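Side-chain contacts in putative D-alanine N-acetyltransferase of GNAT family (Desulfovibrio desulfuricans subsp. desulfuricans, PDB 2R7H), which probably transfers an acyl group, most likely acetyl from acetyl-coenzyme A as in other members of the GNAT family, to an acceptor that remains unconfirmed: residues H69-T74 with A117-D122; A83-T88 with H121-T126. All coordinates share one frame; numbering follows the deposited sequence.

Interaction 1 of 2, residues H69-T74 with A117-D122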
loop_
_atom_site.group_PDB
_atom_site.type_symbol
_atom_site.label_atom_id
_atom_site.label_comp_id
_atom_site.label_asym_id
_atom_site.label_seq_id
_atom_site.Cartn_x
_atom_site.Cartn_y
_atom_site.Cartn_z
ATOM N N HIS B 69 -12.521 -4.178 -6.359
ATOM C CA HIS B 69 -13.729 -4.967 -6.420
ATOM C C HIS B 69 -14.677 -4.452 -5.361
ATOM O O HIS B 69 -14.248 -3.892 -4.343
ATOM C CB HIS B 69 -13.374 -6.421 -6.174
ATOM C CG HIS B 69 -12.448 -6.970 -7.200
ATOM N ND1 HIS B 69 -12.889 -7.747 -8.246
ATOM C CD2 HIS B 69 -11.123 -6.783 -7.398
ATOM C CE1 HIS B 69 -11.858 -8.076 -9.007
ATOM N NE2 HIS B 69 -10.775 -7.500 -8.519
ATOM N N PHE B 70 -15.960 -4.699 -5.597
ATOM C CA PHE B 70 -17.047 -4.222 -4.758
ATOM C C PHE B 70 -18.151 -5.236 -4.529
ATOM O O PHE B 70 -18.407 -6.061 -5.401
ATOM C CB PHE B 70 -17.732 -3.041 -5.492
ATOM C CG PHE B 70 -16.837 -1.870 -5.730
ATOM C CD1 PHE B 70 -16.077 -1.777 -6.880
ATOM C CD2 PHE B 70 -16.712 -0.894 -4.775
ATOM C CE1 PHE B 70 -15.208 -0.710 -7.087
ATOM C CE2 PHE B 70 -15.845 0.161 -4.974
ATOM C CZ PHE B 70 -15.093 0.247 -6.135
ATOM N N VAL B 71 -18.772 -5.172 -3.342
ATOM C CA VAL B 71 -19.993 -5.974 -3.018
ATOM C C VAL B 71 -20.936 -4.899 -2.462
ATOM O O VAL B 71 -20.630 -4.286 -1.437
ATOM C CB VAL B 71 -19.832 -7.087 -1.945
ATOM C CG1 VAL B 71 -21.205 -7.759 -1.724
ATOM C CG2 VAL B 71 -18.751 -8.123 -2.322
ATOM N N PHE B 72 -22.014 -4.598 -3.185
ATOM C CA PHE B 72 -22.994 -3.596 -2.773
ATOM C C PHE B 72 -24.224 -4.284 -2.177
ATOM O O PHE B 72 -24.755 -5.181 -2.804
ATOM C CB PHE B 72 -23.460 -2.772 -3.986
ATOM C CG PHE B 72 -22.338 -2.113 -4.759
ATOM C CD1 PHE B 72 -21.700 -1.005 -4.251
ATOM C CD2 PHE B 72 -21.943 -2.596 -6.001
ATOM C CE1 PHE B 72 -20.682 -0.395 -4.948
ATOM C CE2 PHE B 72 -20.941 -1.981 -6.714
ATOM C CZ PHE B 72 -20.304 -0.870 -6.181
ATOM N N ALA B 73 -24.636 -3.911 -0.961
ATOM C CA ALA B 73 -25.840 -4.455 -0.315
ATOM C C ALA B 73 -26.970 -3.460 -0.652
ATOM O O ALA B 73 -26.870 -2.268 -0.303
ATOM C CB ALA B 73 -25.636 -4.561 1.201
ATOM N N THR B 74 -27.998 -3.902 -1.390
ATOM C CA THR B 74 -29.134 -3.015 -1.746
ATOM C C THR B 74 -30.498 -3.515 -1.202
ATOM O O THR B 74 -30.689 -4.708 -1.002
ATOM C CB THR B 74 -29.274 -2.814 -3.270
ATOM O OG1 THR B 74 -29.452 -4.092 -3.894
ATOM C CG2 THR B 74 -28.067 -2.132 -3.856
ATOM N N ALA B 117 -18.712 -11.444 4.816
ATOM C CA ALA B 117 -18.877 -12.840 4.384
ATOM C C ALA B 117 -18.869 -12.942 2.835
ATOM O O ALA B 117 -18.293 -13.868 2.247
ATOM C CB ALA B 117 -20.143 -13.450 4.996
ATOM N N GLU B 118 -19.478 -11.983 2.166
ATOM C CA GLU B 118 -19.474 -12.007 0.707
ATOM C C GLU B 118 -18.074 -11.742 0.111
ATOM O O GLU B 118 -17.684 -12.357 -0.899
ATOM C CB GLU B 118 -20.507 -11.011 0.161
ATOM C CG GLU B 118 -21.953 -11.309 0.550
ATOM C CD GLU B 118 -22.409 -12.747 0.283
ATOM O OE1 GLU B 118 -22.151 -13.270 -0.801
ATOM O OE2 GLU B 118 -23.034 -13.340 1.188
ATOM N N VAL B 119 -17.336 -10.789 0.698
ATOM C CA VAL B 119 -15.988 -10.500 0.243
ATOM C C VAL B 119 -15.133 -11.749 0.394
ATOM O O VAL B 119 -14.365 -12.075 -0.495
ATOM C CB VAL B 119 -15.354 -9.327 1.037
ATOM C CG1 VAL B 119 -13.864 -9.283 0.809
ATOM C CG2 VAL B 119 -16.113 -7.977 0.681
ATOM N N VAL B 120 -15.245 -12.415 1.545
ATOM C CA VAL B 120 -14.482 -13.645 1.830
ATOM C C VAL B 120 -14.821 -14.762 0.836
ATOM O O VAL B 120 -13.941 -15.449 0.389
ATOM C CB VAL B 120 -14.685 -14.108 3.266
ATOM C CG1 VAL B 120 -14.147 -15.506 3.492
ATOM C CG2 VAL B 120 -14.047 -13.110 4.199
ATOM N N HIS B 121 -16.098 -14.883 0.473
ATOM C CA HIS B 121 -16.549 -15.843 -0.522
ATOM C C HIS B 121 -15.852 -15.570 -1.841
ATOM O O HIS B 121 -15.299 -16.470 -2.473
ATOM C CB HIS B 121 -18.060 -15.700 -0.705
ATOM C CG HIS B 121 -18.600 -16.342 -1.940
ATOM N ND1 HIS B 121 -18.646 -15.690 -3.154
ATOM C CD2 HIS B 121 -19.159 -17.560 -2.145
ATOM C CE1 HIS B 121 -19.187 -16.485 -4.061
ATOM N NE2 HIS B 121 -19.515 -17.622 -3.471
ATOM N N ASP B 122 -15.867 -14.310 -2.251
ATOM C CA ASP B 122 -15.251 -13.908 -3.520
ATOM C C ASP B 122 -13.756 -14.097 -3.589
ATOM O O ASP B 122 -13.249 -14.474 -4.624
ATOM C CB ASP B 122 -15.580 -12.466 -3.863
ATOM C CG ASP B 122 -17.027 -12.231 -4.103
ATOM O OD1 ASP B 122 -17.839 -13.195 -4.110
ATOM O OD2 ASP B 122 -17.360 -11.054 -4.308
HETATM O O HOH W 1 -16.424 -8.840 -5.619
#

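Interaction 2 of 2, residues A83-T88 with H121-T126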
loop_
_atom_site.group_PDB
_atom_site.type_symbol
_atom_site.label_atom_id
_atom_site.label_comp_id
_atom_site.label_asym_id
_atom_site.label_seq_id
_atom_site.Cartn_x
_atom_site.Cartn_y
_atom_site.Cartn_z
ATOM N N ALA B 83 -18.890 -2.971 0.483
ATOM C CA ALA B 83 -17.509 -3.331 0.837
ATOM C C ALA B 83 -16.670 -3.065 -0.429
ATOM O O ALA B 83 -17.163 -3.247 -1.547
ATOM C CB ALA B 83 -17.410 -4.734 1.212
ATOM N N CYS B 84 -15.444 -2.606 -0.238
ATOM C CA CYS B 84 -14.486 -2.294 -1.298
ATOM C C CYS B 84 -13.232 -3.127 -0.947
ATOM O O CYS B 84 -12.747 -3.143 0.210
ATOM C CB CYS B 84 -14.145 -0.793 -1.319
ATOM S SG CYS B 84 -12.969 -0.452 -2.657
ATOM N N TYR B 85 -12.709 -3.859 -1.912
ATOM C CA TYR B 85 -11.543 -4.702 -1.651
ATOM C C TYR B 85 -10.784 -5.007 -2.938
ATOM O O TYR B 85 -11.228 -4.677 -4.008
ATOM C CB TYR B 85 -11.998 -6.020 -0.961
ATOM C CG TYR B 85 -12.679 -6.983 -1.875
ATOM C CD1 TYR B 85 -14.012 -6.867 -2.194
ATOM C CD2 TYR B 85 -11.944 -8.006 -2.480
ATOM C CE1 TYR B 85 -14.586 -7.753 -3.073
ATOM C CE2 TYR B 85 -12.498 -8.876 -3.315
ATOM C CZ TYR B 85 -13.808 -8.758 -3.626
ATOM O OH TYR B 85 -14.314 -9.657 -4.508
ATOM N N GLY B 86 -9.629 -5.664 -2.828
ATOM C CA GLY B 86 -8.887 -5.977 -4.040
ATOM C C GLY B 86 -7.630 -6.765 -3.815
ATOM O O GLY B 86 -7.160 -6.875 -2.692
ATOM N N PRO B 87 -7.084 -7.363 -4.895
ATOM C CA PRO B 87 -5.840 -8.100 -4.649
ATOM C C PRO B 87 -4.669 -7.184 -4.313
ATOM O O PRO B 87 -4.536 -6.077 -4.849
ATOM C CB PRO B 87 -5.581 -8.803 -5.966
ATOM C CG PRO B 87 -6.205 -7.869 -7.010
ATOM C CD PRO B 87 -7.483 -7.438 -6.306
ATOM N N THR B 88 -3.824 -7.624 -3.396
ATOM C CA THR B 88 -2.681 -6.818 -3.030
ATOM C C THR B 88 -1.611 -6.890 -4.147
ATOM O O THR B 88 -1.254 -7.992 -4.578
ATOM C CB THR B 88 -2.058 -7.339 -1.753
ATOM O OG1 THR B 88 -3.098 -7.437 -0.761
ATOM C CG2 THR B 88 -0.996 -6.395 -1.293
ATOM N N HIS B 121 -16.098 -14.883 0.473
ATOM C CA HIS B 121 -16.549 -15.843 -0.522
ATOM C C HIS B 121 -15.852 -15.570 -1.841
ATOM O O HIS B 121 -15.299 -16.470 -2.473
ATOM C CB HIS B 121 -18.060 -15.700 -0.705
ATOM C CG HIS B 121 -18.600 -16.342 -1.940
ATOM N ND1 HIS B 121 -18.646 -15.690 -3.154
ATOM C CD2 HIS B 121 -19.159 -17.560 -2.145
ATOM C CE1 HIS B 121 -19.187 -16.485 -4.061
ATOM N NE2 HIS B 121 -19.515 -17.622 -3.471
ATOM N N ASP B 122 -15.867 -14.310 -2.251
ATOM C CA ASP B 122 -15.251 -13.908 -3.520
ATOM C C ASP B 122 -13.756 -14.097 -3.589
ATOM O O ASP B 122 -13.249 -14.474 -4.624
ATOM C CB ASP B 122 -15.580 -12.466 -3.863
ATOM C CG ASP B 122 -17.027 -12.231 -4.103
ATOM O OD1 ASP B 122 -17.839 -13.195 -4.110
ATOM O OD2 ASP B 122 -17.360 -11.054 -4.308
ATOM N N VAL B 123 -13.068 -13.781 -2.493
ATOM C CA VAL B 123 -11.630 -13.928 -2.360
ATOM C C VAL B 123 -11.293 -15.428 -2.371
ATOM O O VAL B 123 -10.325 -15.833 -2.997
ATOM C CB VAL B 123 -11.098 -13.217 -1.092
ATOM C CG1 VAL B 123 -9.702 -13.661 -0.754
ATOM C CG2 VAL B 123 -11.179 -11.696 -1.269
ATOM N N ARG B 124 -12.047 -16.238 -1.639
ATOM C CA ARG B 124 -11.843 -17.676 -1.704
ATOM C C ARG B 124 -11.954 -18.221 -3.148
ATOM O O ARG B 124 -11.104 -19.013 -3.574
ATOM C CB ARG B 124 -12.837 -18.410 -0.833
ATOM C CG ARG B 124 -12.493 -18.366 0.595
ATOM C CD ARG B 124 -13.583 -18.939 1.497
ATOM N NE ARG B 124 -13.060 -19.049 2.867
ATOM C CZ ARG B 124 -13.786 -19.267 3.969
ATOM N NH1 ARG B 124 -15.129 -19.248 3.965
ATOM N NH2 ARG B 124 -13.135 -19.378 5.128
ATOM N N LEU B 125 -12.970 -17.799 -3.888
ATOM C CA LEU B 125 -13.134 -18.267 -5.283
ATOM C C LEU B 125 -12.010 -17.993 -6.256
ATOM O O LEU B 125 -11.803 -18.764 -7.183
ATOM C CB LEU B 125 -14.441 -17.783 -5.926
ATOM C CG LEU B 125 -15.648 -18.682 -5.688
ATOM C CD1 LEU B 125 -15.821 -19.042 -4.210
ATOM C CD2 LEU B 125 -16.878 -18.036 -6.288
ATOM N N THR B 126 -11.289 -16.908 -6.054
ATOM C CA THR B 126 -10.203 -16.536 -6.924
ATOM C C THR B 126 -8.899 -17.115 -6.437
ATOM O O THR B 126 -7.868 -16.754 -6.956
ATOM C CB THR B 126 -10.115 -15.013 -7.051
ATOM O OG1 THR B 126 -9.937 -14.439 -5.757
ATOM C CG2 THR B 126 -11.394 -14.468 -7.625
HETATM O O HOH W 1 -16.424 -8.840 -5.619
#

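Interaction 1 of 2, residues H69-T74 with A117-D122
Val71, on strand 69-75, points its isopropyl group at helix 111-125 and meets three of its side chains, Glu118, Val119 and Asp122, which lie along one flank of the helix. The strand and helix segments run roughly antiparallel, at 144°, with their axes 9.0 Å apart at closest approach. The two methyls of Val71 divide the work. CG1, anti to the backbone N (chi1 178°), lies 3.8 Å from Glu118 CB, and the two side chains cross at about a right angle. CG2 sits between the other two partners: it meets Val119 CG2 at 4.0 Å, methyl against methyl with the side chains oblique to one another, and it lies 3.8 Å from Asp122 OD2. Glu118 offers only the base of its chain to the valine. Its bend at chi2 (-51°) carries the carboxylate away from the strand, where OE1 forms a salt bridge with Arg24. Asp122 uses its two oxygens differently. ND1 of His121 donates to OD1 at 2.8 Å, with OD1 lying in the imidazole plane and approached nearly along its C-O bond. OD2 forms a salt bridge with Arg24 and accepts from a water 2.7 Å away, which also makes a weak bond to Phe70 O. The contact thus has an aliphatic side, Val71 and Val119, flanked by charged groups: Arg24, which pairs with both acids, together with His121 and the water would probably offset the cost of holding the Asp122 carboxylate beside Val71 and favour its ionised form.

Interaction 2 of 2, residues A83-T88 with H121-T126
Tyr85 reaches from strand 78-87 to helix 111-125 and spans Asp122 and Val123 with one flank of its ring and its hydroxyl. The flank makes the apolar packing, where CE2 lies 3.7 Å from Val123 CG2 and CD2 is only slightly farther from the same methyl; the valine and tyrosine side chains run antiparallel past one another. With chi1 at 74°, CG stands between the backbone N and the carbonyl carbon, and the ring extends toward the helix. At its far end comes the shortest approach, the phenol oxygen 3.1 Å from Asp122 CB, the tyrosine crossing the aspartate at about a right angle with ring and carboxylate planes 45° apart. In contrast to the apolar flank, this polar end is hydrated: a water lies an unusually short 2.5 Å from Tyr85 OH, the same one that donates to Asp122 OD2. Tyr95 of strand 94-102 and Val176 also pack on Val123, and the His69 ring meets that of Tyr85 with planes about 30° apart. A helix laid on one face of a mixed sheet, its buried side chains meeting those of the strands, is characteristic of the alpha/beta GNAT acetyltransferase fold.

How the interactions relate
Both interactions seat helix 111-125 on the same face of the mixed sheet, their centres about 8 Å apart. Along the chain strand 69-75 comes first, then its antiparallel neighbour 78-87, and the helix follows after strand 94-102, so both contacts end on the same helix. Interaction 1 uses its middle and interaction 2 its C-terminal part, with His121 and Asp122 common to both. One water is shared, though its link to strand 69-75 is weak. The joining of the two contacts within the GNAT domain rests instead on backbone pairing of the strands, as between Val71 O and Ala83 N at 2.9 Å, and on Val119 of interaction 1 packing on Ala83 and Tyr85 of interaction 2.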